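Local coordinates for ABC transporter periplasmic-binding protein YTFQ (Escherichia coli, PDB 2VK2), which binds alpha- and beta-galactofuranose in the periplasm and serves as the solute-binding component of the YtfQRT-YjfF ABC transporter, at residues V5-V10 / L35-G40; A107-E112 / A143-K148; V131-G136 / Y196-D201. All blocks are in the same frame, centred on the assembly; numbering follows the deposited sequence. Where two conformers were deposited one is given.

Overall arrangement
The three contacts sample both lobes of a type I periplasmic-binding fold. Contact 1 comes first in the chain and joins neighbouring strands of the parallel sheet in one lobe. Contacts 2 and 3 lie in the other, with centres about 12 Å apart and segments that alternate in sequence: helix 109-124 leads into strand 129-135, which leads into helix 141-153, and strand 194-197 follows later. They touch directly, through a salt bridge between K147 and E133. The centre of contact 1 is about 24 Å from that of contact 2 and about 26 Å from that of contact 3. The sugar lies between the lobes, with contacts 2 and 3 touching it directly and contact 1 in the strands behind the other wall.

Contact 1 (V5-V10 / L35-G40); sequences VGFSQV and LKIADG
K36 O is held by two groups of the neighbouring strand: F7 N donates to it over 2.7 Å in a nearly straight bond (174° at the hydrogen), and the CA-H of G6 adds a weaker contact. K36 N donates to V5 O at 2.9 Å, so K36 binds the two residues that flank its partner G6. A38 repeats the scheme between F7 and Q9, and G40 N closes on Q9 O. This is textbook parallel pairing at the sheet's edge strand, within the beta-alpha-beta unit 4-9, 15-31, 34-39.

On the face that carries V5, F7, L35 and I37 the contacts are mainly between carbons. L35 turns its CD1 back over the first strand, where it lies 3.9 Å from V5 CG1 and 3.9 Å from F7 CB. I37 CG2 meets Q9 CB at 3.8 Å, and Q9 CB also sits over a face of the F7 ring, offset toward its rim. Helix 15-31 packs on this side through A24 and A28 against L35. Helix 44-57 covers the reverse side, with A50 and F54 on A38.

Beyond CB, Q9 bends at its second torsion (chi2 54°), which carries the amide away from strand 35-39. Q9 OE1 then accepts V10 N at 2.9 Å in the carbonyl plane, on a lone pair, and also takes R17; Q9 NE2 donates to E20 and T21. The chemistry divides the work: backbone bonds fix the register, and the CB of Q9 packs on the sheet face against I37 and F7 while its amide bonds to R17, a sugar-binding arginine, consistent with a second-shell role.

Contact 2 (A107-E112 / A143-K148); sequences ADNILE and AIDRKK. With GZL (beta-D-galactofuranose), chain B.
R146 and E112 join the two helices by a salt bridge in which both donors converge on one oxygen. R146 NE reaches E112 OE1 at 2.8 Å and R146 NH2 reaches E112 OE1 at 3.0 Å, side-on, in the guanidinium plane and from the same face of the carboxylate; the two flat groups are turned 42° apart. The salt bridge probably restrains the guanidinium, whose R146 NH1 donates to O3 of the galactofuranose at 2.9 Å, while NH2 adds a weak bond to that O3. The extended run from CG to NE (chi3 -178°) gives the arginine its reach to the sugar.

Away from the sugar the helices pack: I110 CG1 rests on D145 CB at 3.7 Å, the CA-H of I110 points at D145 O, and I110 CD1 lies near the end of the crossing K148 side chain.

One water links the helices, accepting from N109 N at 2.9 Å and donating to D145 OD2 at 2.8 Å.

D108 caps the start of helix 109-124 through L111 N, after the chain leaves strand 103-106 of the other lobe's sheet. Helix 141-153 leans on strand 194-197, where Y196 OH bonds to R146 O.

Contact 3 (V131-G136 / Y196-D201); sequences VVELQG and YAHNDD. With GZL (beta-D-galactofuranose), chain B.
H198 packs against the end of strand 129-135 just where strand 194-197, its parallel neighbour in the second sheet of this type I periplasmic-binding fold, runs out into a turn. The strands are stitched by Y196 N to V132 O, L134 N to Y196 O and H198 N to L134 O, and on one face L134 CB packs on A197 CB.

From CB outward, the histidine meets a neighbour at almost every atom. H198 CB is 3.6 Å from G136 N. CG stands beside the histidine's own backbone N (chi1 -68°), which swings the ring back across the first strand. H198 ND1 lies 3.1 Å from G136 N, and H198 CD2 passes 3.6 Å from L134 O. On one ring face sits Q135 CA, in a CH-pi contact 3.6 Å from the H198 centroid and 17° off the normal, while H198 CE1 runs alongside Q135 CB at 3.7 Å. At the tip, H198 NE2 donates to E133 OE2 over 2.8 Å; the carboxylate oxygen lies near the ring plane, yet is itself approached from above the carboxylate plane. The same oxygen touches the edge of the Y196 ring, with Y196 CE2 3.5 Å from E133 OE2. E133 OE1 has a hydrogen bond with S165 on the next strand and a salt bridge with K147, so both oxygens of this buried acid are engaged.

Putting an alanine in place of H198 would probably leave E133 OE2 without its N-H donor and open a gap over Q135 CA.

Immediately after the histidine, N199 caps helix 200-212, its OD1 accepting M202 N. The amide nitrogen serves the pocket: N199 ND2 donates to F170 O and to O2 of the galactofuranose at 3.0 Å, the latter almost straight at 174°.

Contact 1 (V5-V10 / L35-G40)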
# COMPACT_ATOMS: atom_id res chain seq x y z
N VAL A 5 3.12 -0.18 23.18
CA VAL A 5 3.66 -0.50 21.87
C VAL A 5 4.15 0.77 21.19
O VAL A 5 3.46 1.79 21.19
CB VAL A 5 2.59 -1.18 20.98
CG1 VAL A 5 3.11 -1.41 19.57
CG2 VAL A 5 2.14 -2.49 21.61
N GLY A 6 5.36 0.72 20.65
CA GLY A 6 5.90 1.80 19.84
C GLY A 6 5.73 1.44 18.38
O GLY A 6 6.21 0.39 17.95
N PHE A 7 5.03 2.29 17.62
CA PHE A 7 4.78 2.05 16.20
C PHE A 7 5.54 3.09 15.39
O PHE A 7 5.26 4.28 15.46
CB PHE A 7 3.27 2.13 15.94
CG PHE A 7 2.85 1.99 14.49
CD1 PHE A 7 3.64 1.36 13.53
CD2 PHE A 7 1.60 2.48 14.09
CE1 PHE A 7 3.20 1.25 12.21
CE2 PHE A 7 1.17 2.36 12.78
CZ PHE A 7 1.97 1.75 11.84
N SER A 8 6.55 2.62 14.65
CA SER A 8 7.24 3.45 13.67
C SER A 8 6.45 3.41 12.37
O SER A 8 6.50 2.43 11.62
CB SER A 8 8.67 2.96 13.44
OG SER A 8 9.29 3.74 12.43
N GLN A 9 5.72 4.50 12.12
CA GLN A 9 4.87 4.66 10.96
C GLN A 9 5.65 5.39 9.87
O GLN A 9 6.51 6.23 10.17
CB GLN A 9 3.61 5.45 11.40
CG GLN A 9 2.54 5.74 10.34
CD GLN A 9 2.04 4.49 9.63
OE1 GLN A 9 2.81 3.80 8.98
NE2 GLN A 9 0.74 4.23 9.72
N VAL A 10 5.37 5.07 8.61
CA VAL A 10 6.10 5.66 7.47
C VAL A 10 5.86 7.16 7.39
O VAL A 10 6.78 7.94 7.18
CB VAL A 10 5.65 5.02 6.13
CG1 VAL A 10 6.30 5.73 4.94
CG2 VAL A 10 5.96 3.53 6.11
N LEU A 35 -0.42 3.08 22.84
CA LEU A 35 0.24 3.10 21.54
C LEU A 35 0.93 4.44 21.32
O LEU A 35 0.28 5.49 21.38
CB LEU A 35 -0.77 2.85 20.43
CG LEU A 35 -0.21 2.78 19.01
CD1 LEU A 35 0.72 1.59 18.85
CD2 LEU A 35 -1.34 2.72 17.99
N LYS A 36 2.23 4.39 21.09
CA LYS A 36 3.01 5.56 20.73
C LYS A 36 3.33 5.46 19.25
O LYS A 36 3.90 4.46 18.81
CB LYS A 36 4.31 5.61 21.53
CG LYS A 36 4.12 5.43 23.02
CD LYS A 36 5.42 5.61 23.78
CE LYS A 36 5.87 7.07 23.77
NZ LYS A 36 6.93 7.33 24.77
N ILE A 37 2.98 6.49 18.49
CA ILE A 37 3.22 6.48 17.05
C ILE A 37 4.26 7.53 16.68
O ILE A 37 4.10 8.72 16.98
CB ILE A 37 1.92 6.73 16.25
CG1 ILE A 37 0.84 5.73 16.65
CG2 ILE A 37 2.21 6.62 14.75
CD1 ILE A 37 -0.46 5.89 15.89
N ALA A 38 5.33 7.07 16.05
CA ALA A 38 6.36 7.96 15.50
C ALA A 38 6.15 8.07 14.00
O ALA A 38 5.96 7.07 13.31
CB ALA A 38 7.75 7.41 15.81
N ASP A 39 6.18 9.30 13.49
CA ASP A 39 5.97 9.57 12.08
C ASP A 39 7.33 9.74 11.41
O ASP A 39 8.06 10.69 11.71
CB ASP A 39 5.12 10.83 11.92
CG ASP A 39 4.68 11.07 10.49
OD1 ASP A 39 5.52 10.98 9.57
OD2 ASP A 39 3.49 11.36 10.28
N GLY A 40 7.66 8.83 10.50
CA GLY A 40 8.97 8.82 9.85
C GLY A 40 9.16 9.83 8.73
O GLY A 40 10.27 9.97 8.21

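Contact 2 (A107-E112 / A143-K148)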
# COMPACT_ATOMS: atom_id res chain seq x y z
N ALA A 107 -0.95 -7.68 2.89
CA ALA A 107 -1.58 -8.33 1.76
C ALA A 107 -0.53 -9.09 0.96
O ALA A 107 0.68 -8.90 1.14
CB ALA A 107 -2.28 -7.31 0.88
N ASP A 108 -1.00 -9.98 0.09
CA ASP A 108 -0.17 -10.55 -0.96
C ASP A 108 -0.15 -9.49 -2.06
O ASP A 108 -1.10 -9.35 -2.82
CB ASP A 108 -0.77 -11.87 -1.45
CG ASP A 108 0.01 -12.50 -2.58
OD1 ASP A 108 0.86 -11.83 -3.20
OD2 ASP A 108 -0.25 -13.69 -2.86
N ASN A 109 0.94 -8.72 -2.11
CA ASN A 109 1.00 -7.56 -2.98
C ASN A 109 1.27 -7.94 -4.44
O ASN A 109 0.92 -7.19 -5.35
CB ASN A 109 2.04 -6.57 -2.46
CG ASN A 109 1.79 -6.19 -1.02
OD1 ASN A 109 0.76 -5.59 -0.69
ND2 ASN A 109 2.72 -6.54 -0.15
N ILE A 110 1.87 -9.11 -4.65
CA ILE A 110 1.99 -9.66 -5.99
C ILE A 110 0.59 -9.96 -6.52
O ILE A 110 0.25 -9.60 -7.64
CB ILE A 110 2.87 -10.94 -6.02
CG1 ILE A 110 4.29 -10.62 -5.53
CG2 ILE A 110 2.90 -11.51 -7.42
CD1 ILE A 110 5.23 -11.81 -5.52
N LEU A 111 -0.23 -10.60 -5.69
CA LEU A 111 -1.63 -10.87 -6.04
C LEU A 111 -2.40 -9.60 -6.37
O LEU A 111 -3.17 -9.58 -7.33
CB LEU A 111 -2.34 -11.63 -4.91
CG LEU A 111 -3.85 -11.84 -5.09
CD1 LEU A 111 -4.14 -12.72 -6.30
CD2 LEU A 111 -4.44 -12.44 -3.82
N GLU A 112 -2.22 -8.54 -5.59
CA GLU A 112 -2.90 -7.28 -5.86
C GLU A 112 -2.61 -6.80 -7.28
O GLU A 112 -3.53 -6.40 -8.01
CB GLU A 112 -2.47 -6.21 -4.86
CG GLU A 112 -2.97 -6.42 -3.44
CD GLU A 112 -2.38 -5.42 -2.48
OE1 GLU A 112 -1.21 -5.03 -2.69
OE2 GLU A 112 -3.07 -5.02 -1.52
N ALA A 143 5.81 -1.85 -3.73
CA ALA A 143 6.00 -1.33 -5.08
C ALA A 143 6.65 -2.38 -5.98
O ALA A 143 6.22 -2.61 -7.10
CB ALA A 143 6.83 -0.05 -5.06
N ILE A 144 7.69 -3.02 -5.46
CA ILE A 144 8.38 -4.10 -6.17
C ILE A 144 7.39 -5.21 -6.52
O ILE A 144 7.35 -5.69 -7.65
CB ILE A 144 9.55 -4.65 -5.33
CG1 ILE A 144 10.65 -3.59 -5.19
CG2 ILE A 144 10.11 -5.92 -5.96
CD1 ILE A 144 11.63 -3.88 -4.07
N ASP A 145 6.58 -5.61 -5.54
CA ASP A 145 5.66 -6.73 -5.71
C ASP A 145 4.47 -6.39 -6.60
O ASP A 145 4.06 -7.21 -7.42
CB ASP A 145 5.17 -7.23 -4.34
CG ASP A 145 6.25 -7.94 -3.55
OD1 ASP A 145 7.34 -8.22 -4.11
OD2 ASP A 145 6.00 -8.23 -2.37
N ARG A 146 3.91 -5.19 -6.46
CA ARG A 146 2.80 -4.76 -7.31
C ARG A 146 3.24 -4.60 -8.76
O ARG A 146 2.47 -4.89 -9.68
CB ARG A 146 2.17 -3.48 -6.79
CG ARG A 146 1.32 -3.73 -5.57
CD ARG A 146 0.92 -2.46 -4.87
NE ARG A 146 0.15 -2.77 -3.68
CZ ARG A 146 -0.15 -1.89 -2.73
NH1 ARG A 146 0.25 -0.64 -2.84
NH2 ARG A 146 -0.85 -2.28 -1.67
N LYS A 147 4.47 -4.15 -8.98
CA LYS A 147 5.03 -4.10 -10.32
C LYS A 147 5.13 -5.51 -10.91
O LYS A 147 4.70 -5.74 -12.05
CB LYS A 147 6.41 -3.43 -10.31
CG LYS A 147 7.07 -3.35 -11.68
CD LYS A 147 8.20 -2.34 -11.71
CE LYS A 147 8.78 -2.19 -13.10
NZ LYS A 147 7.74 -1.88 -14.13
N LYS A 148 5.67 -6.44 -10.14
CA LYS A 148 5.85 -7.82 -10.60
C LYS A 148 4.51 -8.50 -10.91
O LYS A 148 4.38 -9.16 -11.93
CB LYS A 148 6.62 -8.66 -9.57
CG LYS A 148 6.82 -10.12 -9.99
CD LYS A 148 7.45 -10.96 -8.88
CE LYS A 148 7.48 -12.44 -9.24
NZ LYS A 148 7.74 -13.30 -8.05
C6 GZL B . 0.34 -0.97 1.50
C5 GZL B . 1.26 0.01 1.49
C4 GZL B . 1.13 1.29 0.67
C3 GZL B . -0.19 1.71 0.09
C2 GZL B . -0.40 3.00 0.32
O6 GZL B . 0.52 -2.08 2.23
O5 GZL B . 2.41 -0.16 2.15
O4 GZL B . 1.51 2.42 1.46
O3 GZL B . -0.96 0.89 -0.63
C1 GZL B . 0.68 3.55 1.18
O2 GZL B . -1.41 3.76 -0.10
O1 GZL B . 1.42 4.56 0.51
O HOH W 1 3.70 -9.66 -1.87

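Contact 3 (V131-G136 / Y196-D201)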
# COMPACT_ATOMS: atom_id res chain seq x y z
N VAL A 131 0.12 1.00 -21.60
CA VAL A 131 -0.02 1.26 -20.18
C VAL A 131 1.07 2.21 -19.71
O VAL A 131 2.23 2.10 -20.11
CB VAL A 131 0.08 -0.06 -19.38
CG1 VAL A 131 0.08 0.21 -17.88
CG2 VAL A 131 -1.06 -0.99 -19.76
N VAL A 132 0.70 3.17 -18.87
CA VAL A 132 1.67 3.95 -18.12
C VAL A 132 1.53 3.58 -16.65
O VAL A 132 0.41 3.43 -16.14
CB VAL A 132 1.51 5.48 -18.35
CG1 VAL A 132 1.70 5.80 -19.83
CG2 VAL A 132 0.17 6.00 -17.85
N GLU A 133 2.66 3.38 -15.98
CA GLU A 133 2.68 2.88 -14.61
C GLU A 133 3.18 3.94 -13.65
O GLU A 133 4.26 4.50 -13.84
CB GLU A 133 3.56 1.63 -14.52
CG GLU A 133 3.67 1.03 -13.12
CD GLU A 133 4.53 -0.21 -13.08
OE1 GLU A 133 5.56 -0.25 -13.79
OE2 GLU A 133 4.19 -1.15 -12.33
N LEU A 134 2.39 4.20 -12.61
CA LEU A 134 2.80 5.05 -11.51
C LEU A 134 3.20 4.13 -10.36
O LEU A 134 2.35 3.54 -9.70
CB LEU A 134 1.67 5.98 -11.08
CG LEU A 134 1.24 7.00 -12.15
CD1 LEU A 134 -0.04 7.72 -11.75
CD2 LEU A 134 2.36 8.00 -12.42
N GLN A 135 4.50 3.98 -10.15
CA GLN A 135 5.01 3.09 -9.11
C GLN A 135 4.95 3.74 -7.75
O GLN A 135 4.94 4.96 -7.62
CB GLN A 135 6.46 2.69 -9.37
CG GLN A 135 6.71 1.99 -10.69
CD GLN A 135 8.13 1.47 -10.79
OE1 GLN A 135 8.72 1.04 -9.79
NE2 GLN A 135 8.70 1.51 -11.99
N GLY A 136 4.94 2.91 -6.71
CA GLY A 136 5.09 3.39 -5.35
C GLY A 136 6.53 3.76 -5.06
O GLY A 136 7.39 3.73 -5.95
N TYR A 196 -1.84 2.39 -14.67
CA TYR A 196 -1.76 1.45 -13.56
C TYR A 196 -1.00 2.16 -12.45
O TYR A 196 0.17 2.49 -12.62
CB TYR A 196 -1.02 0.18 -13.98
CG TYR A 196 -0.68 -0.76 -12.82
CD1 TYR A 196 -1.65 -1.11 -11.89
CD2 TYR A 196 0.59 -1.29 -12.68
CE1 TYR A 196 -1.36 -1.96 -10.83
CE2 TYR A 196 0.90 -2.15 -11.62
CZ TYR A 196 -0.08 -2.48 -10.71
OH TYR A 196 0.18 -3.32 -9.65
N ALA A 197 -1.67 2.40 -11.33
CA ALA A 197 -1.02 3.06 -10.20
C ALA A 197 -0.95 2.09 -9.03
O ALA A 197 -1.92 1.42 -8.71
CB ALA A 197 -1.77 4.31 -9.81
N HIS A 198 0.21 2.04 -8.38
CA HIS A 198 0.41 1.13 -7.26
C HIS A 198 -0.45 1.48 -6.04
O HIS A 198 -0.64 0.64 -5.17
CB HIS A 198 1.88 1.06 -6.87
CG HIS A 198 2.74 0.40 -7.89
ND1 HIS A 198 4.07 0.13 -7.67
CD2 HIS A 198 2.46 -0.06 -9.13
CE1 HIS A 198 4.57 -0.46 -8.74
NE2 HIS A 198 3.62 -0.59 -9.64
N ASN A 199 -0.96 2.71 -5.98
CA ASN A 199 -2.05 3.01 -5.06
C ASN A 199 -3.11 3.91 -5.68
O ASN A 199 -2.86 4.57 -6.69
CB ASN A 199 -1.55 3.53 -3.69
CG ASN A 199 -1.12 5.00 -3.70
OD1 ASN A 199 -0.92 5.61 -4.74
ND2 ASN A 199 -0.95 5.56 -2.50
N ASP A 200 -4.29 3.90 -5.08
CA ASP A 200 -5.41 4.72 -5.54
C ASP A 200 -5.06 6.21 -5.57
O ASP A 200 -5.42 6.90 -6.51
CB ASP A 200 -6.63 4.57 -4.62
CG ASP A 200 -7.30 3.21 -4.71
OD1 ASP A 200 -7.18 2.49 -5.73
OD2 ASP A 200 -7.98 2.88 -3.73
N ASP A 201 -4.38 6.69 -4.53
CA ASP A 201 -4.08 8.12 -4.42
C ASP A 201 -3.33 8.65 -5.64
O ASP A 201 -3.69 9.69 -6.19
CB ASP A 201 -3.31 8.44 -3.14
CG ASP A 201 -4.21 8.55 -1.92
OD1 ASP A 201 -5.22 7.82 -1.84
OD2 ASP A 201 -3.91 9.37 -1.03
C6 GZL B . 0.34 -0.97 1.50
C5 GZL B . 1.26 0.01 1.49
C4 GZL B . 1.13 1.29 0.67
C3 GZL B . -0.19 1.71 0.09
C2 GZL B . -0.40 3.00 0.32
O6 GZL B . 0.52 -2.08 2.23
O5 GZL B . 2.41 -0.16 2.15
O4 GZL B . 1.51 2.42 1.46
O3 GZL B . -0.96 0.89 -0.63
C1 GZL B . 0.68 3.55 1.18
O2 GZL B . -1.41 3.76 -0.10
O1 GZL B . 1.42 4.56 0.51